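Local coordinates for protein PTS system, IIA component (Enterococcus faecalis, PDB 3BED) that is probably the sugar-specific IIA component of a mannose/sorbose phosphotransferase system, acting as a transferase that relays phosphoryl groups during sugar uptake, at residues 24-28 and 100-105; 17-21 and 33-38. One frame throughout, in Å; residues are numbered along the deposited sequence.

Contact 1: residues 24-28 and 100-105; sequences TQMIV and AIEAAV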
loop_
_atom_site.group_PDB
_atom_site.type_symbol
_atom_site.label_atom_id
_atom_site.label_comp_id
_atom_site.label_asym_id
_atom_site.label_seq_id
_atom_site.Cartn_x
_atom_site.Cartn_y
_atom_site.Cartn_z
ATOM N N THR A 24 3.305 -10.125 0.349
ATOM C CA THR A 24 4.296 -10.260 1.426
ATOM C C THR A 24 4.773 -11.699 1.532
ATOM O O THR A 24 5.946 -11.949 1.697
ATOM C CB THR A 24 3.675 -9.830 2.796
ATOM O OG1 THR A 24 3.296 -8.455 2.718
ATOM C CG2 THR A 24 4.663 -10.007 3.931
ATOM N N GLN A 25 3.830 -12.646 1.478
ATOM C CA GLN A 25 4.250 -14.040 1.652
ATOM C C GLN A 25 5.174 -14.461 0.487
ATOM O O GLN A 25 6.104 -15.246 0.665
ATOM C CB GLN A 25 2.994 -14.942 1.742
ATOM C CG GLN A 25 2.296 -14.810 3.104
ATOM C CD GLN A 25 0.858 -15.289 3.072
ATOM O OE1 GLN A 25 0.263 -15.439 1.999
ATOM N NE2 GLN A 25 0.301 -15.555 4.246
HETATM N N MSE A 26 4.944 -13.884 -0.683
HETATM C CA MSE A 26 5.767 -14.215 -1.848
HETATM C C MSE A 26 7.163 -13.593 -1.842
HETATM O O MSE A 26 8.022 -13.953 -2.666
HETATM C CB MSE A 26 5.019 -13.904 -3.138
HETATM C CG MSE A 26 3.824 -14.859 -3.400
HETATM SE SE MSE A 26 4.457 -16.598 -4.028
HETATM C CE MSE A 26 5.005 -16.041 -5.828
ATOM N N ILE A 27 7.392 -12.690 -0.893
ATOM C CA ILE A 27 8.653 -11.993 -0.736
ATOM C C ILE A 27 9.418 -12.567 0.456
ATOM O O ILE A 27 10.612 -12.797 0.363
ATOM C CB ILE A 27 8.442 -10.455 -0.579
ATOM C CG1 ILE A 27 7.928 -9.883 -1.914
ATOM C CG2 ILE A 27 9.761 -9.721 -0.136
ATOM C CD1 ILE A 27 7.388 -8.494 -1.793
ATOM N N VAL A 28 8.713 -12.767 1.576
ATOM C CA VAL A 28 9.373 -13.220 2.829
ATOM C C VAL A 28 9.153 -14.693 3.143
ATOM O O VAL A 28 9.884 -15.262 3.954
ATOM C CB VAL A 28 9.001 -12.335 4.077
ATOM C CG1 VAL A 28 9.272 -10.834 3.818
ATOM C CG2 VAL A 28 7.573 -12.563 4.546
ATOM N N ALA A 100 4.355 -4.131 5.635
ATOM C CA ALA A 100 3.885 -5.504 5.809
ATOM C C ALA A 100 5.050 -6.480 5.849
ATOM O O ALA A 100 5.047 -7.419 6.670
ATOM C CB ALA A 100 2.922 -5.877 4.690
ATOM N N ILE A 101 6.023 -6.295 4.942
ATOM C CA ILE A 101 7.246 -7.139 4.966
ATOM C C ILE A 101 7.984 -7.024 6.294
ATOM O O ILE A 101 8.360 -8.056 6.897
ATOM C CB ILE A 101 8.203 -6.749 3.773
ATOM C CG1 ILE A 101 7.518 -7.228 2.470
ATOM C CG2 ILE A 101 9.693 -7.174 4.075
ATOM C CD1 ILE A 101 8.249 -6.488 1.274
ATOM N N GLU A 102 8.233 -5.787 6.736
ATOM C CA GLU A 102 8.935 -5.657 7.994
ATOM C C GLU A 102 8.155 -6.213 9.181
ATOM O O GLU A 102 8.762 -6.772 10.097
ATOM C CB GLU A 102 9.388 -4.218 8.225
ATOM C CG GLU A 102 10.387 -3.747 7.151
ATOM C CD GLU A 102 11.689 -4.554 7.110
ATOM O OE1 GLU A 102 12.076 -5.208 8.108
ATOM O OE2 GLU A 102 12.334 -4.511 6.061
ATOM N N ALA A 103 6.830 -6.072 9.189
ATOM C CA ALA A 103 6.020 -6.618 10.270
ATOM C C ALA A 103 6.165 -8.124 10.289
ATOM O O ALA A 103 6.244 -8.756 11.358
ATOM C CB ALA A 103 4.576 -6.216 10.057
ATOM N N ALA A 104 6.206 -8.716 9.097
ATOM C CA ALA A 104 6.166 -10.168 8.967
ATOM C C ALA A 104 7.416 -10.796 9.536
ATOM O O ALA A 104 7.359 -11.922 10.003
ATOM C CB ALA A 104 6.035 -10.541 7.531
ATOM N N VAL A 105 8.553 -10.109 9.433
ATOM C CA VAL A 105 9.811 -10.713 9.864
ATOM C C VAL A 105 10.366 -10.144 11.154
ATOM O O VAL A 105 11.393 -10.643 11.671
ATOM C CB VAL A 105 10.895 -10.614 8.772
ATOM C CG1 VAL A 105 10.389 -11.301 7.488
ATOM C CG2 VAL A 105 11.329 -9.205 8.543
#
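Ile101 and Val28 share most of the apolar packing between these two helices, and Ile101 reaches both Ile27 and Val28. Its CG1 stands anti to the carbonyl carbon (chi1 -70°), which sends the longer branch forward until CD1 lies 3.8 Å from CD1 of Ile27, the two side chains crossing at about a right angle. The shorter branch works on the other neighbour: CG2 of Ile101 is 3.7 Å from CG1 of Val28. Val28 is gripped by three residues, because its CG2 also rests 3.9 Å from Ala104 CB while its CB lies 3.8 Å from Val105 CG1. Branched side chains suit Ile101 and Val28, since the branches of each serve different partners, whereas alanine lets the facing side chains come close to the backbone.

The polar element is small. In the conformer described here, one of two modelled for Thr24, OG1 hydrogen-bonds to Thr20 O one turn back while lying against the Ala100 methyl, 3.3 Å from Ala100 CB, and CG2 is 3.9 Å from Ala104 CB. No hydrogen bond crosses between the helices.

The axes approach to 9.7 Å at a crossing angle of -60°. Ile27 and Ile101 also pack against His13 and Leu70 of the second subunit, respectively. This is helix-helix packing within one layer of an alpha/beta sandwich, joining helix 16-28, which follows strand 7-13, to helix 97-105, which follows strand 89-93.

Contact 2: residues 17-21 and 33-38; sequences AEETL and DAAIVS
Glu18 and Ser38 are linked by a single water, which accepts the backbone N-H of Glu18 at 2.9 Å from its N and also hydrogen-bonds to the Ser38 hydroxyl. Glu18 lies in the first turn of its helix, where an amide has no carbonyl a turn earlier to serve it, and a small serine on the strand suits the bridge. In the conformer described here, one of two modelled, the Glu18 carboxylate forms a salt bridge with Arg15.

The rest is van der Waals packing, some of it methyl against backbone. Leu21 holds CG anti to its backbone N (chi1 -179°), and its two methyls both lie over Ala34, just before the strand: CD2 lies 3.4 Å from Ala34 O, while CD1 is 4.1 Å from Ala34 CB. Ile36 is the strand's main contribution. Its CD1 packs 3.9 Å from Leu21 CD2 and also lies 3.8 Å from Ala17 O, whereas its CG2 faces the helix backbone 3.9 Å from Glu18 N. Small Ala17 and Ala34 allow this close fit, although the buried amide N of Ala34 has no polar partner.

Helix and strand run nearly antiparallel, at 149°, as successive parts of a beta-alpha-beta unit. Ala34 and Ile36 turn to helix 16-28, while Ala35 and Val37 pack on helix 44-59 beyond the opposite face of the sheet; strand 7-13 lies alongside, hydrogen-bonded to Ala35 and Val37.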
loop_
_atom_site.group_PDB
_atom_site.type_symbol
_atom_site.label_atom_id
_atom_site.label_comp_id
_atom_site.label_asym_id
_atom_site.label_seq_id
_atom_site.Cartn_x
_atom_site.Cartn_y
_atom_site.Cartn_z
ATOM N N ALA A 17 -5.835 -5.251 1.528
ATOM C CA ALA A 17 -5.055 -5.858 2.626
ATOM C C ALA A 17 -4.794 -7.320 2.281
ATOM O O ALA A 17 -3.685 -7.824 2.474
ATOM C CB ALA A 17 -5.795 -5.771 3.960
ATOM N N GLU A 18 -5.830 -8.013 1.801
ATOM C CA GLU A 18 -5.710 -9.420 1.434
ATOM C C GLU A 18 -4.540 -9.625 0.475
ATOM O O GLU A 18 -3.706 -10.495 0.671
ATOM C CB GLU A 18 -6.998 -9.861 0.750
ATOM C CG GLU A 18 -7.006 -11.268 0.282
ATOM C CD GLU A 18 -8.421 -11.734 0.064
ATOM O OE1 GLU A 18 -9.020 -11.339 -0.955
ATOM O OE2 GLU A 18 -8.939 -12.477 0.916
ATOM N N GLU A 19 -4.499 -8.812 -0.587
ATOM C CA GLU A 19 -3.447 -9.004 -1.580
ATOM C C GLU A 19 -2.095 -8.501 -1.089
ATOM O O GLU A 19 -1.069 -8.965 -1.553
ATOM C CB GLU A 19 -3.819 -8.324 -2.924
ATOM C CG GLU A 19 -5.054 -8.977 -3.572
ATOM C CD GLU A 19 -4.809 -10.428 -3.991
ATOM O OE1 GLU A 19 -3.628 -10.893 -4.010
ATOM O OE2 GLU A 19 -5.819 -11.122 -4.277
ATOM N N THR A 20 -2.109 -7.531 -0.174
ATOM C CA THR A 20 -0.854 -7.096 0.445
ATOM C C THR A 20 -0.211 -8.267 1.200
ATOM O O THR A 20 1.013 -8.484 1.080
ATOM C CB THR A 20 -1.069 -5.889 1.368
ATOM O OG1 THR A 20 -1.649 -4.823 0.606
ATOM C CG2 THR A 20 0.263 -5.390 1.904
ATOM N N LEU A 21 -1.017 -9.002 1.981
ATOM C CA LEU A 21 -0.487 -10.190 2.656
ATOM C C LEU A 21 0.045 -11.225 1.649
ATOM O O LEU A 21 1.114 -11.771 1.836
ATOM C CB LEU A 21 -1.548 -10.826 3.571
ATOM C CG LEU A 21 -1.078 -12.064 4.338
ATOM C CD1 LEU A 21 0.117 -11.755 5.232
ATOM C CD2 LEU A 21 -2.241 -12.691 5.136
ATOM N N ASP A 33 2.306 -14.085 8.317
ATOM C CA ASP A 33 0.946 -14.430 8.682
ATOM C C ASP A 33 0.223 -13.246 9.300
ATOM O O ASP A 33 0.796 -12.494 10.115
ATOM C CB ASP A 33 0.916 -15.625 9.635
ATOM C CG ASP A 33 -0.443 -16.295 9.666
ATOM O OD1 ASP A 33 -1.257 -16.103 8.711
ATOM O OD2 ASP A 33 -0.707 -17.011 10.659
ATOM N N ALA A 34 -1.029 -13.084 8.902
ATOM C CA ALA A 34 -1.870 -12.027 9.454
ATOM C C ALA A 34 -3.297 -12.410 9.227
ATOM O O ALA A 34 -3.617 -13.117 8.241
ATOM C CB ALA A 34 -1.567 -10.650 8.806
ATOM N N ALA A 35 -4.158 -12.015 10.154
ATOM C CA ALA A 35 -5.599 -12.063 9.868
ATOM C C ALA A 35 -5.911 -10.879 8.968
ATOM O O ALA A 35 -5.120 -9.945 8.877
ATOM C CB ALA A 35 -6.394 -11.983 11.158
ATOM N N ILE A 36 -7.036 -10.966 8.265
ATOM C CA ILE A 36 -7.399 -9.910 7.307
ATOM C C ILE A 36 -8.824 -9.496 7.550
ATOM O O ILE A 36 -9.688 -10.350 7.773
ATOM C CB ILE A 36 -7.328 -10.466 5.836
ATOM C CG1 ILE A 36 -5.898 -10.934 5.476
ATOM C CG2 ILE A 36 -7.848 -9.463 4.858
ATOM C CD1 ILE A 36 -4.821 -9.795 5.519
ATOM N N VAL A 37 -9.084 -8.191 7.502
ATOM C CA VAL A 37 -10.464 -7.665 7.339
ATOM C C VAL A 37 -10.547 -6.921 6.014
ATOM O O VAL A 37 -9.800 -5.938 5.785
ATOM C CB VAL A 37 -10.874 -6.704 8.454
ATOM C CG1 VAL A 37 -12.307 -6.137 8.196
ATOM C CG2 VAL A 37 -10.765 -7.398 9.811
ATOM N N SER A 38 -11.436 -7.421 5.168
ATOM C CA SER A 38 -11.728 -6.863 3.853
ATOM C C SER A 38 -13.115 -6.252 3.923
ATOM O O SER A 38 -14.137 -6.990 3.975
ATOM C CB SER A 38 -11.731 -7.995 2.822
ATOM O OG SER A 38 -10.400 -8.490 2.664
HETATM O O HOH W 1 -8.463 -6.964 2.336
#

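In the fold
Helix 16-28 serves both contacts, its early turns facing the sheet in contact 2 and its last turn meeting helix 97-105 in contact 1. The centres of the contacts are about 11 Å apart, yet they touch directly: Ala100 CB packs 3.9 Å from Thr20 CG2. Contact 2 fixes this helix to strand 35-39, and contact 1 sets beside it the helix that follows strand 89-93; these two strands are the outermost of the sheet within this chain. Both contacts reach the second subunit, through Glu19 and Thr20 in contact 2 and Met26, Ile27 and Ile101 in contact 1, so the shared helix takes part in the dimer interface.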